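Uncharacterized protein SPO1766 (Silicibacter pomeroyi, PDB 3DNX) is of unknown function but belongs to the MmcB-like family of the PDDEXK nuclease-like clan and is probably related to DNA repair. Local coordinates at residues 15-23 with 102-111. Numbering follows the deposited sequence.
Sequences RLARGVARH and LIADAYDAEI
Helix 15-23 packs through G19 against the β-hairpin 102-111, whose strands 102-104 and 109-111 lie at one end of a mixed sheet, consistent with the PDDEXK clan. The helix axis crosses strand 109-111 at -66°. The CA atoms of G19 and D108 are 4.0 Å apart. G19 has no CB, and the carbonyl oxygens of D105 and D108 come close to its CA. G19 CA makes a CA-H...O contact with D105 O at 3.2 Å. Within the loop D105 makes an Asx turn: its OD1 accepts from Y107 N.

V20 CG2 packs on A104 CB and L102 CD2. L16 CD2 reaches A104 O at 3.4 Å; the L16 side chain also touches C59, a residue of the sodium site. Two arginines grip the turn. In R18, CG anti to the backbone N (chi1 -168°) and an extended chain lay CG and CD along A106 O, and NH2 donates to that oxygen at 3.0 Å from above the carbonyl plane. R22 NH1 donates to Y107 O at 3.1 Å, while its NE forms a salt bridge with D145 of the second subunit. Replacing R22 by alanine is likely to leave Y107 O without this donor and D145 of the second subunit without its salt bridge, keeping a long, weak ion pair to R18. R15 NH2 and A106 N share one water. The H23 ring lies with one face over A109 O. A second water joins H23 ND1 at 2.7 Å to D108 OD1 at 2.6 Å.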
# COMPACT_ATOMS: atom_id res chain seq x y z
N ARG A 15 13.47 3.03 15.23
CA ARG A 15 14.80 2.96 14.64
C ARG A 15 15.04 1.60 14.02
O ARG A 15 15.42 1.49 12.87
CB ARG A 15 15.85 3.28 15.71
CG ARG A 15 16.03 4.78 16.01
CD ARG A 15 17.13 5.01 17.02
NE ARG A 15 17.60 6.39 17.07
CZ ARG A 15 18.67 6.88 16.43
NH1 ARG A 15 18.98 8.17 16.59
NH2 ARG A 15 19.45 6.13 15.66
N LEU A 16 14.82 0.55 14.82
CA LEU A 16 14.96 -0.82 14.32
C LEU A 16 14.06 -1.02 13.11
O LEU A 16 14.51 -1.57 12.11
CB LEU A 16 14.64 -1.86 15.41
CG LEU A 16 15.52 -1.87 16.67
CD1 LEU A 16 14.91 -2.78 17.77
CD2 LEU A 16 16.90 -2.34 16.31
N ALA A 17 12.81 -0.54 13.18
CA ALA A 17 11.88 -0.76 12.10
C ALA A 17 12.36 -0.07 10.79
O ALA A 17 12.05 -0.53 9.69
CB ALA A 17 10.49 -0.28 12.46
N ARG A 18 13.02 1.07 10.94
CA ARG A 18 13.60 1.76 9.76
C ARG A 18 14.62 0.93 9.06
O ARG A 18 14.55 0.76 7.85
CB ARG A 18 14.20 3.11 10.16
CG ARG A 18 14.59 4.05 9.00
CD ARG A 18 15.15 5.27 9.72
NE ARG A 18 15.43 6.42 8.92
CZ ARG A 18 16.64 6.85 8.59
NH1 ARG A 18 16.74 7.97 7.88
NH2 ARG A 18 17.74 6.18 8.94
N GLY A 19 15.52 0.33 9.84
CA GLY A 19 16.55 -0.54 9.28
C GLY A 19 16.00 -1.79 8.71
O GLY A 19 16.38 -2.20 7.60
N VAL A 20 14.99 -2.36 9.38
CA VAL A 20 14.33 -3.53 8.84
C VAL A 20 13.68 -3.25 7.47
O VAL A 20 13.83 -4.06 6.51
CB VAL A 20 13.27 -4.12 9.86
CG1 VAL A 20 12.47 -5.22 9.20
CG2 VAL A 20 13.96 -4.64 11.14
N ALA A 21 12.93 -2.14 7.40
CA ALA A 21 12.25 -1.72 6.17
C ALA A 21 13.24 -1.50 5.00
O ALA A 21 12.94 -1.89 3.86
CB ALA A 21 11.42 -0.50 6.42
N ARG A 22 14.37 -0.86 5.29
CA ARG A 22 15.44 -0.66 4.25
C ARG A 22 15.87 -1.98 3.73
O ARG A 22 15.97 -2.17 2.52
CB ARG A 22 16.63 0.09 4.82
CG ARG A 22 16.38 1.51 5.09
CD ARG A 22 17.54 2.18 5.80
NE ARG A 22 17.40 3.63 5.75
CZ ARG A 22 18.42 4.49 5.68
NH1 ARG A 22 19.69 4.09 5.74
NH2 ARG A 22 18.17 5.78 5.62
N HIS A 23 16.12 -2.95 4.65
CA HIS A 23 16.68 -4.23 4.25
C HIS A 23 15.68 -5.09 3.49
O HIS A 23 16.03 -5.71 2.47
CB HIS A 23 17.22 -5.00 5.49
CG HIS A 23 17.96 -6.26 5.14
ND1 HIS A 23 19.09 -6.24 4.35
CD2 HIS A 23 17.68 -7.56 5.37
CE1 HIS A 23 19.52 -7.48 4.18
NE2 HIS A 23 18.68 -8.30 4.78
N LEU A 102 16.69 -10.96 13.02
CA LEU A 102 17.46 -9.93 12.35
C LEU A 102 18.20 -9.14 13.38
O LEU A 102 17.68 -8.88 14.47
CB LEU A 102 16.58 -8.94 11.54
CG LEU A 102 15.87 -9.43 10.28
CD1 LEU A 102 14.62 -10.14 10.67
CD2 LEU A 102 15.54 -8.29 9.39
N ILE A 103 19.41 -8.74 13.04
CA ILE A 103 20.11 -7.70 13.78
C ILE A 103 20.00 -6.40 12.99
O ILE A 103 20.33 -6.37 11.80
CB ILE A 103 21.60 -8.06 14.02
CG1 ILE A 103 21.78 -9.46 14.62
CG2 ILE A 103 22.26 -6.97 14.85
CD1 ILE A 103 21.25 -9.60 16.00
N ALA A 104 19.52 -5.34 13.64
CA ALA A 104 19.13 -4.11 12.96
C ALA A 104 19.61 -2.89 13.74
O ALA A 104 19.99 -2.98 14.93
CB ALA A 104 17.59 -4.07 12.80
N ASP A 105 19.63 -1.76 13.03
CA ASP A 105 19.73 -0.42 13.62
C ASP A 105 18.93 0.53 12.74
O ASP A 105 18.19 0.06 11.91
CB ASP A 105 21.19 0.04 13.85
CG ASP A 105 22.01 0.18 12.55
OD1 ASP A 105 21.50 0.21 11.42
OD2 ASP A 105 23.24 0.27 12.68
N ALA A 106 19.09 1.85 12.90
CA ALA A 106 18.27 2.79 12.13
C ALA A 106 18.63 2.78 10.66
O ALA A 106 17.86 3.29 9.89
CB ALA A 106 18.36 4.23 12.68
N TYR A 107 19.76 2.17 10.27
CA TYR A 107 20.27 2.37 8.94
C TYR A 107 20.26 1.15 8.05
O TYR A 107 20.38 1.28 6.82
CB TYR A 107 21.70 2.88 9.03
CG TYR A 107 21.78 4.09 9.93
CD1 TYR A 107 21.29 5.30 9.49
CD2 TYR A 107 22.27 4.00 11.23
CE1 TYR A 107 21.36 6.44 10.28
CE2 TYR A 107 22.32 5.12 12.05
CZ TYR A 107 21.87 6.34 11.56
OH TYR A 107 21.89 7.48 12.33
N ASP A 108 20.12 -0.02 8.65
CA ASP A 108 20.18 -1.29 7.90
C ASP A 108 19.82 -2.44 8.82
O ASP A 108 19.55 -2.25 10.00
CB ASP A 108 21.56 -1.50 7.32
CG ASP A 108 21.57 -2.40 6.06
OD1 ASP A 108 20.56 -3.02 5.65
OD2 ASP A 108 22.65 -2.47 5.49
N ALA A 109 19.77 -3.65 8.26
CA ALA A 109 19.52 -4.86 9.00
C ALA A 109 20.07 -6.07 8.27
O ALA A 109 20.39 -6.01 7.08
CB ALA A 109 18.03 -5.03 9.27
N GLU A 110 20.25 -7.18 9.00
CA GLU A 110 20.61 -8.46 8.36
C GLU A 110 19.87 -9.61 9.00
O GLU A 110 19.69 -9.63 10.20
CB GLU A 110 22.12 -8.70 8.39
CG GLU A 110 22.71 -8.77 9.80
CD GLU A 110 24.23 -8.89 9.84
OE1 GLU A 110 24.89 -8.90 8.80
OE2 GLU A 110 24.79 -8.97 10.98
N ILE A 111 19.48 -10.59 8.23
CA ILE A 111 18.84 -11.78 8.79
C ILE A 111 20.02 -12.68 9.21
O ILE A 111 20.89 -12.98 8.40
CB ILE A 111 18.00 -12.50 7.76
CG1 ILE A 111 16.85 -11.60 7.26
CG2 ILE A 111 17.49 -13.84 8.32
CD1 ILE A 111 16.04 -12.22 6.19
O HOH W 1 20.43 3.30 15.41
O HOH W 2 20.12 -4.00 3.23